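Local coordinates for protein methylmalonyl-CoA carboxyltransferase 5S subunit (Propionibacterium freudenreichii subsp. shermanii, PDB 1RQB) that transfers a carboxyl group from the biotin of the 1.3S subunit to pyruvate, forming oxaloacetate, with one bound cobalt ion per subunit, at residues A344-V349 / T368-N373; K380-E385 / K407-Q412. All coordinates share one frame; numbering follows the deposited sequence.

Contact 1 of 2, residues A344-V349 / T368-N373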
ATOM      1  N   ALA A 344     -19.490  20.596   4.554  1.00 40.81           N
ATOM      2  CA  ALA A 344     -19.126  21.732   5.414  1.00 38.71           C
ATOM      3  C   ALA A 344     -19.959  21.681   6.697  1.00 35.97           C
ATOM      4  O   ALA A 344     -19.611  22.294   7.704  1.00 36.22           O
ATOM      5  CB  ALA A 344     -19.376  23.040   4.681  1.00 42.05           C
ATOM      6  N   GLU A 345     -21.048  20.919   6.652  1.00 36.15           N
ATOM      7  CA  GLU A 345     -21.972  20.795   7.789  1.00 36.22           C
ATOM      8  C   GLU A 345     -21.493  19.725   8.773  1.00 33.32           C
ATOM      9  O   GLU A 345     -21.703  19.852   9.979  1.00 31.90           O
ATOM     10  CB  GLU A 345     -23.377  20.448   7.270  1.00 39.02           C
ATOM     11  CG  GLU A 345     -24.465  20.355   8.334  1.00 41.82           C
ATOM     12  CD  GLU A 345     -24.708  21.678   9.046  1.00 45.50           C
ATOM     13  OE1 GLU A 345     -24.685  22.728   8.367  1.00 46.97           O
ATOM     14  OE2 GLU A 345     -24.935  21.668  10.278  1.00 42.81           O
ATOM     15  N   VAL A 346     -20.851  18.671   8.270  1.00 31.77           N
ATOM     16  CA  VAL A 346     -20.368  17.581   9.129  1.00 27.72           C
ATOM     17  C   VAL A 346     -19.559  18.141  10.302  1.00 28.89           C
ATOM     18  O   VAL A 346     -19.835  17.833  11.461  1.00 27.56           O
ATOM     19  CB  VAL A 346     -19.505  16.569   8.337  1.00 29.74           C
ATOM     20  CG1 VAL A 346     -18.717  15.688   9.299  1.00 28.00           C
ATOM     21  CG2 VAL A 346     -20.399  15.703   7.456  1.00 26.92           C
ATOM     22  N   PRO A 347     -18.537  18.963  10.021  1.00 29.74           N
ATOM     23  CA  PRO A 347     -17.750  19.517  11.127  1.00 29.66           C
ATOM     24  C   PRO A 347     -18.606  20.232  12.177  1.00 30.38           C
ATOM     25  O   PRO A 347     -18.346  20.135  13.375  1.00 27.76           O
ATOM     26  CB  PRO A 347     -16.795  20.472  10.420  1.00 31.11           C
ATOM     27  CG  PRO A 347     -16.526  19.746   9.136  1.00 33.89           C
ATOM     28  CD  PRO A 347     -17.906  19.269   8.724  1.00 31.49           C
ATOM     29  N   ARG A 348     -19.628  20.953  11.721  1.00 28.56           N
ATOM     30  CA  ARG A 348     -20.495  21.690  12.652  1.00 29.06           C
ATOM     31  C   ARG A 348     -21.307  20.723  13.515  1.00 25.43           C
ATOM     32  O   ARG A 348     -21.407  20.907  14.727  1.00 23.77           O
ATOM     33  CB  ARG A 348     -21.399  22.674  11.889  1.00 31.23           C
ATOM     34  CG  ARG A 348     -20.608  23.851  11.292  1.00 34.90           C
ATOM     35  CD  ARG A 348     -21.491  24.905  10.603  1.00 36.78           C
ATOM     36  NE  ARG A 348     -22.101  24.425   9.370  1.00 42.73           N
ATOM     37  CZ  ARG A 348     -21.724  24.813   8.153  1.00 44.60           C
ATOM     38  NH1 ARG A 348     -20.738  25.693   8.008  1.00 45.23           N
ATOM     39  NH2 ARG A 348     -22.329  24.321   7.079  1.00 43.69           N
ATOM     40  N   VAL A 349     -21.868  19.689  12.900  1.00 22.71           N
ATOM     41  CA  VAL A 349     -22.653  18.686  13.635  1.00 25.90           C
ATOM     42  C   VAL A 349     -21.740  17.946  14.616  1.00 26.68           C
ATOM     43  O   VAL A 349     -22.085  17.743  15.780  1.00 23.09           O
ATOM     44  CB  VAL A 349     -23.262  17.641  12.674  1.00 26.71           C
ATOM     45  CG1 VAL A 349     -23.994  16.566  13.467  1.00 29.10           C
ATOM     46  CG2 VAL A 349     -24.208  18.319  11.694  1.00 26.38           C
ATOM     47  N   THR A 368     -25.870  11.495   8.735  1.00 33.81           N
ATOM     48  CA  THR A 368     -27.309  11.597   8.452  1.00 33.89           C
ATOM     49  C   THR A 368     -27.845  12.947   8.931  1.00 34.49           C
ATOM     50  O   THR A 368     -28.554  13.635   8.197  1.00 35.69           O
ATOM     51  CB  THR A 368     -28.092  10.490   9.152  1.00 29.87           C
ATOM     52  OG1 THR A 368     -27.721   9.231   8.585  1.00 33.57           O
ATOM     53  CG2 THR A 368     -29.601  10.705   8.975  1.00 35.97           C
ATOM     54  N   GLN A 369     -27.502  13.319  10.160  1.00 32.15           N
ATOM     55  CA  GLN A 369     -27.983  14.590  10.720  1.00 32.34           C
ATOM     56  C   GLN A 369     -27.460  15.752   9.873  1.00 33.64           C
ATOM     57  O   GLN A 369     -28.131  16.771   9.718  1.00 34.19           O
ATOM     58  CB  GLN A 369     -27.531  14.744  12.171  1.00 33.22           C
ATOM     59  CG  GLN A 369     -28.149  15.936  12.864  1.00 34.00           C
ATOM     60  CD  GLN A 369     -29.665  15.919  12.760  1.00 40.62           C
ATOM     61  OE1 GLN A 369     -30.302  14.910  13.061  1.00 39.40           O
ATOM     62  NE2 GLN A 369     -30.251  17.040  12.331  1.00 36.40           N
ATOM     63  N   ALA A 370     -26.266  15.589   9.312  1.00 32.81           N
ATOM     64  CA  ALA A 370     -25.668  16.635   8.469  1.00 36.36           C
ATOM     65  C   ALA A 370     -26.507  16.797   7.199  1.00 35.07           C
ATOM     66  O   ALA A 370     -26.762  17.911   6.744  1.00 33.42           O
ATOM     67  CB  ALA A 370     -24.229  16.262   8.105  1.00 33.67           C
ATOM     68  N   VAL A 371     -26.935  15.676   6.633  1.00 38.69           N
ATOM     69  CA  VAL A 371     -27.757  15.706   5.415  1.00 41.94           C
ATOM     70  C   VAL A 371     -29.104  16.363   5.723  1.00 43.69           C
ATOM     71  O   VAL A 371     -29.634  17.118   4.909  1.00 45.80           O
ATOM     72  CB  VAL A 371     -28.003  14.284   4.871  1.00 43.71           C
ATOM     73  CG1 VAL A 371     -28.972  14.339   3.698  1.00 44.62           C
ATOM     74  CG2 VAL A 371     -26.688  13.657   4.435  1.00 42.31           C
ATOM     75  N   PHE A 372     -29.648  16.086   6.907  1.00 44.33           N
ATOM     76  CA  PHE A 372     -30.944  16.651   7.313  1.00 44.83           C
ATOM     77  C   PHE A 372     -30.851  18.171   7.467  1.00 43.65           C
ATOM     78  O   PHE A 372     -31.741  18.901   7.035  1.00 42.23           O
ATOM     79  CB  PHE A 372     -31.411  16.053   8.645  1.00 47.08           C
ATOM     80  CG  PHE A 372     -32.027  14.689   8.521  1.00 50.76           C
ATOM     81  CD1 PHE A 372     -32.728  14.136   9.589  1.00 52.54           C
ATOM     82  CD2 PHE A 372     -31.917  13.957   7.343  1.00 51.68           C
ATOM     83  CE1 PHE A 372     -33.310  12.878   9.484  1.00 52.92           C
ATOM     84  CE2 PHE A 372     -32.495  12.698   7.231  1.00 53.88           C
ATOM     85  CZ  PHE A 372     -33.194  12.158   8.305  1.00 53.29           C
ATOM     86  N   ASN A 373     -29.781  18.642   8.092  1.00 40.05           N
ATOM     87  CA  ASN A 373     -29.607  20.084   8.317  1.00 44.33           C
ATOM     88  C   ASN A 373     -29.563  20.833   6.985  1.00 47.65           C
ATOM     89  O   ASN A 373     -30.121  21.922   6.858  1.00 49.19           O
ATOM     90  CB  ASN A 373     -28.323  20.345   9.100  1.00 40.56           C
ATOM     91  CG  ASN A 373     -28.441  19.934  10.546  1.00 40.52           C
ATOM     92  OD1 ASN A 373     -29.437  19.333  10.947  1.00 39.61           O
ATOM     93  ND2 ASN A 373     -27.427  20.256  11.342  1.00 37.34           N
TER
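Glu345 sends CG out anti to its own backbone nitrogen (chi1 -177°) and then bends at chi2, which carries its carboxylate to Asn373. Asn373 turns CG the other way, beside its backbone nitrogen (chi1 -72°), and presents its amide nitrogen to the acid. The two residues join helices 339-352 and 362-376, a crossed helix pair in the conserved carboxylase domain. The axes of the two short segments pass 8.7 Å apart. Asn373 ND2 donates to Glu345 OE2 at 3.1 Å, and the bond is almost straight. The oxygen lies in the Asn373 amide plane, but the donor meets it from above the carboxylate plane; the two planes are 71° apart. The other carboxylate oxygen faces its own helix. Arg348 approaches side-on, and both NE and NH2 bond to Glu345 OE1, NH2 at 3.1 Å as part of a salt bridge. The carboxylate is thus held from both helices, which should limit its rotation. With an alanine here in place of the acid, the Arg348 guanidinium would probably lose its carboxylate mate and Asn373 ND2 this acceptor. The Asn373 amide is also fixed at its oxygen: Gln369 NE2, one helical turn back, donates to Asn373 OD1 at 2.8 Å, and Tyr379 N bonds to the same oxygen. Apolar packing lies beside this polar chain. Ala370 sits where the backbones come closest, its CA 5.4 Å from the CA of Val346. Its methyl is met by both valines, and Val346 also packs on Met322 and Met326 of helix 320-331. Val349 rests against Gln369, Ala370 and Asn373: CG1 faces Gln369 CB, while CG2 lies 3.9 Å from Ala370 CA and 3.8 Å from Asn373 ND2.

Contact 2 of 2, residues K380-E385 / K407-Q412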
ATOM      1  N   LYS A 380     -33.753  21.115  12.226  1.00 57.93           N
ATOM      2  CA  LYS A 380     -35.216  21.237  12.159  1.00 61.10           C
ATOM      3  C   LYS A 380     -35.803  19.858  12.465  1.00 61.65           C
ATOM      4  O   LYS A 380     -36.762  19.720  13.223  1.00 61.61           O
ATOM      5  CB  LYS A 380     -35.661  21.689  10.767  1.00 63.81           C
ATOM      6  CG  LYS A 380     -37.175  21.788  10.612  1.00 69.15           C
ATOM      7  CD  LYS A 380     -37.583  22.237   9.213  1.00 70.78           C
ATOM      8  CE  LYS A 380     -39.094  22.312   9.077  1.00 71.72           C
ATOM      9  NZ  LYS A 380     -39.690  23.209  10.109  1.00 72.85           N
ATOM     10  N   ARG A 381     -35.186  18.848  11.861  1.00 62.08           N
ATOM     11  CA  ARG A 381     -35.572  17.444  12.054  1.00 61.73           C
ATOM     12  C   ARG A 381     -34.331  16.646  12.461  1.00 60.35           C
ATOM     13  O   ARG A 381     -33.374  16.532  11.697  1.00 57.22           O
ATOM     14  CB  ARG A 381     -36.150  16.844  10.770  1.00 65.12           C
ATOM     15  CG  ARG A 381     -36.515  15.372  10.927  1.00 70.05           C
ATOM     16  CD  ARG A 381     -37.028  14.744   9.639  1.00 75.21           C
ATOM     17  NE  ARG A 381     -37.320  13.321   9.818  1.00 78.50           N
ATOM     18  CZ  ARG A 381     -37.726  12.507   8.848  1.00 80.82           C
ATOM     19  NH1 ARG A 381     -37.897  12.964   7.614  1.00 82.23           N
ATOM     20  NH2 ARG A 381     -37.964  11.228   9.113  1.00 82.09           N
HETATM   21  N   MSE A 382     -34.356  16.103  13.671  1.00 58.60           N
HETATM   22  CA  MSE A 382     -33.233  15.305  14.180  1.00 55.85           C
HETATM   23  C   MSE A 382     -33.633  13.829  14.224  1.00 52.56           C
HETATM   24  O   MSE A 382     -34.747  13.487  14.615  1.00 52.24           O
HETATM   25  CB  MSE A 382     -32.857  15.745  15.594  1.00 58.50           C
HETATM   26  CG  MSE A 382     -32.346  17.161  15.710  1.00 63.73           C
HETATM   27 SE   MSE A 382     -32.040  17.649  17.555  1.00 71.57          SE
HETATM   28  CE  MSE A 382     -31.409  15.963  18.224  1.00 70.60           C
ATOM     29  N   THR A 383     -32.719  12.960  13.815  1.00 48.48           N
ATOM     30  CA  THR A 383     -32.997  11.518  13.865  1.00 47.35           C
ATOM     31  C   THR A 383     -33.083  11.116  15.339  1.00 45.39           C
ATOM     32  O   THR A 383     -32.604  11.837  16.214  1.00 44.01           O
ATOM     33  CB  THR A 383     -31.874  10.715  13.198  1.00 49.02           C
ATOM     34  OG1 THR A 383     -30.677  10.835  13.973  1.00 50.33           O
ATOM     35  CG2 THR A 383     -31.607  11.244  11.801  1.00 49.47           C
ATOM     36  N   GLY A 384     -33.695   9.973  15.618  1.00 45.05           N
ATOM     37  CA  GLY A 384     -33.810   9.538  16.997  1.00 42.49           C
ATOM     38  C   GLY A 384     -32.451   9.241  17.602  1.00 39.18           C
ATOM     39  O   GLY A 384     -32.225   9.460  18.790  1.00 37.94           O
ATOM     40  N   GLU A 385     -31.543   8.745  16.769  1.00 37.72           N
ATOM     41  CA  GLU A 385     -30.186   8.396  17.212  1.00 34.51           C
ATOM     42  C   GLU A 385     -29.413   9.670  17.555  1.00 32.95           C
ATOM     43  O   GLU A 385     -28.732   9.731  18.578  1.00 29.08           O
ATOM     44  CB  GLU A 385     -29.442   7.629  16.114  1.00 39.92           C
ATOM     45  CG  GLU A 385     -30.116   6.337  15.657  1.00 47.45           C
ATOM     46  CD  GLU A 385     -31.427   6.584  14.919  1.00 53.11           C
ATOM     47  OE1 GLU A 385     -31.434   7.394  13.965  1.00 55.26           O
ATOM     48  OE2 GLU A 385     -32.449   5.965  15.287  1.00 55.11           O
ATOM     49  N   LYS A 407     -30.977  21.411  24.064  1.00 40.77           N
ATOM     50  CA  LYS A 407     -32.327  21.897  24.380  1.00 42.40           C
ATOM     51  C   LYS A 407     -33.289  21.486  23.263  1.00 40.13           C
ATOM     52  O   LYS A 407     -34.368  20.955  23.523  1.00 43.91           O
ATOM     53  CB  LYS A 407     -32.289  23.420  24.541  1.00 44.88           C
ATOM     54  CG  LYS A 407     -33.583  24.050  25.027  1.00 51.69           C
ATOM     55  CD  LYS A 407     -33.391  25.550  25.231  1.00 54.50           C
ATOM     56  CE  LYS A 407     -34.651  26.223  25.749  1.00 58.80           C
ATOM     57  NZ  LYS A 407     -34.432  27.684  25.974  1.00 58.55           N
ATOM     58  N   LEU A 408     -32.884  21.703  22.017  1.00 39.23           N
ATOM     59  CA  LEU A 408     -33.735  21.351  20.871  1.00 39.71           C
ATOM     60  C   LEU A 408     -34.030  19.849  20.867  1.00 40.47           C
ATOM     61  O   LEU A 408     -35.142  19.429  20.549  1.00 40.01           O
ATOM     62  CB  LEU A 408     -33.055  21.740  19.557  1.00 39.48           C
ATOM     63  CG  LEU A 408     -32.761  23.224  19.349  1.00 42.75           C
ATOM     64  CD1 LEU A 408     -32.166  23.433  17.963  1.00 42.56           C
ATOM     65  CD2 LEU A 408     -34.048  24.027  19.503  1.00 44.31           C
ATOM     66  N   ALA A 409     -33.030  19.042  21.217  1.00 39.31           N
ATOM     67  CA  ALA A 409     -33.184  17.580  21.225  1.00 38.42           C
ATOM     68  C   ALA A 409     -34.221  17.160  22.269  1.00 37.39           C
ATOM     69  O   ALA A 409     -35.019  16.252  22.038  1.00 36.69           O
ATOM     70  CB  ALA A 409     -31.841  16.908  21.524  1.00 35.30           C
ATOM     71  N   GLU A 410     -34.200  17.819  23.418  1.00 39.77           N
ATOM     72  CA  GLU A 410     -35.142  17.492  24.497  1.00 46.24           C
ATOM     73  C   GLU A 410     -36.567  17.886  24.104  1.00 49.89           C
ATOM     74  O   GLU A 410     -37.531  17.212  24.466  1.00 48.43           O
ATOM     75  CB  GLU A 410     -34.737  18.219  25.781  1.00 46.77           C
ATOM     76  CG  GLU A 410     -35.709  18.022  26.930  1.00 52.51           C
ATOM     77  CD  GLU A 410     -35.155  18.520  28.251  1.00 55.31           C
ATOM     78  OE1 GLU A 410     -34.334  19.461  28.234  1.00 56.16           O
ATOM     79  OE2 GLU A 410     -35.553  17.976  29.306  1.00 58.30           O
ATOM     80  N   GLU A 411     -36.694  18.970  23.348  1.00 52.98           N
ATOM     81  CA  GLU A 411     -38.014  19.469  22.937  1.00 57.65           C
ATOM     82  C   GLU A 411     -38.560  18.657  21.760  1.00 59.19           C
ATOM     83  O   GLU A 411     -39.736  18.766  21.420  1.00 62.33           O
ATOM     84  CB  GLU A 411     -37.910  20.943  22.552  1.00 59.71           C
ATOM     85  CG  GLU A 411     -37.337  21.810  23.666  1.00 65.04           C
ATOM     86  CD  GLU A 411     -37.218  23.270  23.277  1.00 68.36           C
ATOM     87  OE1 GLU A 411     -36.836  23.551  22.119  1.00 71.58           O
ATOM     88  OE2 GLU A 411     -37.492  24.138  24.134  1.00 70.07           O
ATOM     89  N   GLN A 412     -37.723  17.833  21.141  1.00 59.79           N
ATOM     90  CA  GLN A 412     -38.188  17.038  19.996  1.00 61.71           C
ATOM     91  C   GLN A 412     -38.334  15.567  20.388  1.00 62.07           C
ATOM     92  O   GLN A 412     -39.058  14.814  19.738  1.00 63.11           O
ATOM     93  CB  GLN A 412     -37.212  17.149  18.827  1.00 63.98           C
ATOM     94  CG  GLN A 412     -37.640  16.334  17.619  1.00 67.68           C
ATOM     95  CD  GLN A 412     -36.630  16.372  16.490  1.00 70.91           C
ATOM     96  OE1 GLN A 412     -36.282  17.438  15.985  1.00 72.48           O
ATOM     97  NE2 GLN A 412     -36.158  15.197  16.083  1.00 71.69           N
TER
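The side-chain amide of Gln412 meets the backbone of Met382 at both of its polar groups. This pairs an extended loop, just ahead of helix 384-390, with the C-terminal part of helix 403-413 in the conserved carboxylase domain. Met382 N donates to Gln412 OE1 at 3.3 Å. The donor lies in the carbonyl plane of the amide and comes in from the side, with a C=O...N angle of 96°. In return Gln412 NE2 lies 2.7 Å from Met382 O, but the bond is bent (124° at the hydrogen) and weak. Gln412 holds CG anti to its backbone nitrogen (chi1 179°), and the chain stays extended beyond CG, which lets it span from the helix to the loop. Its amide also lies close to the Met382 side chain, with NE2 3.4 Å from CB. Thr383 follows as N-cap of the next helix, its OG1 bonded to Phe386 N. Outward from the amide, the contact becomes apolar. Met382 is a selenomethionine in this structure. Its side chain points to the second helix and is buried, also touching Ala387. SE lies over the backbone of Ala409, 3.8 Å from its CA. The chain then bends at its last torsion and turns its terminal methyl onto the alanine. The packing is tight there: Met382 CE is 3.5 Å from Ala409 CB.

Contact 1 and contact 2 follow each other along the chain within the conserved carboxylase domain, with centres about 14 Å apart. Gln369 connects them. Its amide faces the loop of contact 2: Gln369 OE1 is 3.2 Å from Thr383 N, and NE2 is 3.2 Å from Arg381 O, both probable hydrogen bonds. Thus Met382 lies between two glutamines, with Gln369 bonding to the backbone of its neighbours and Gln412 to its own. Phe372 adds packing, its CD1 3.3 Å from Arg381 O. Helix 362-376 thus meets helix 339-352 in contact 1 and, through Gln369 and Phe372, the loop that contact 2 joins to helix 403-413. Both contacts lie away from the cobalt site of Asp34, Lys195, His226 and His228.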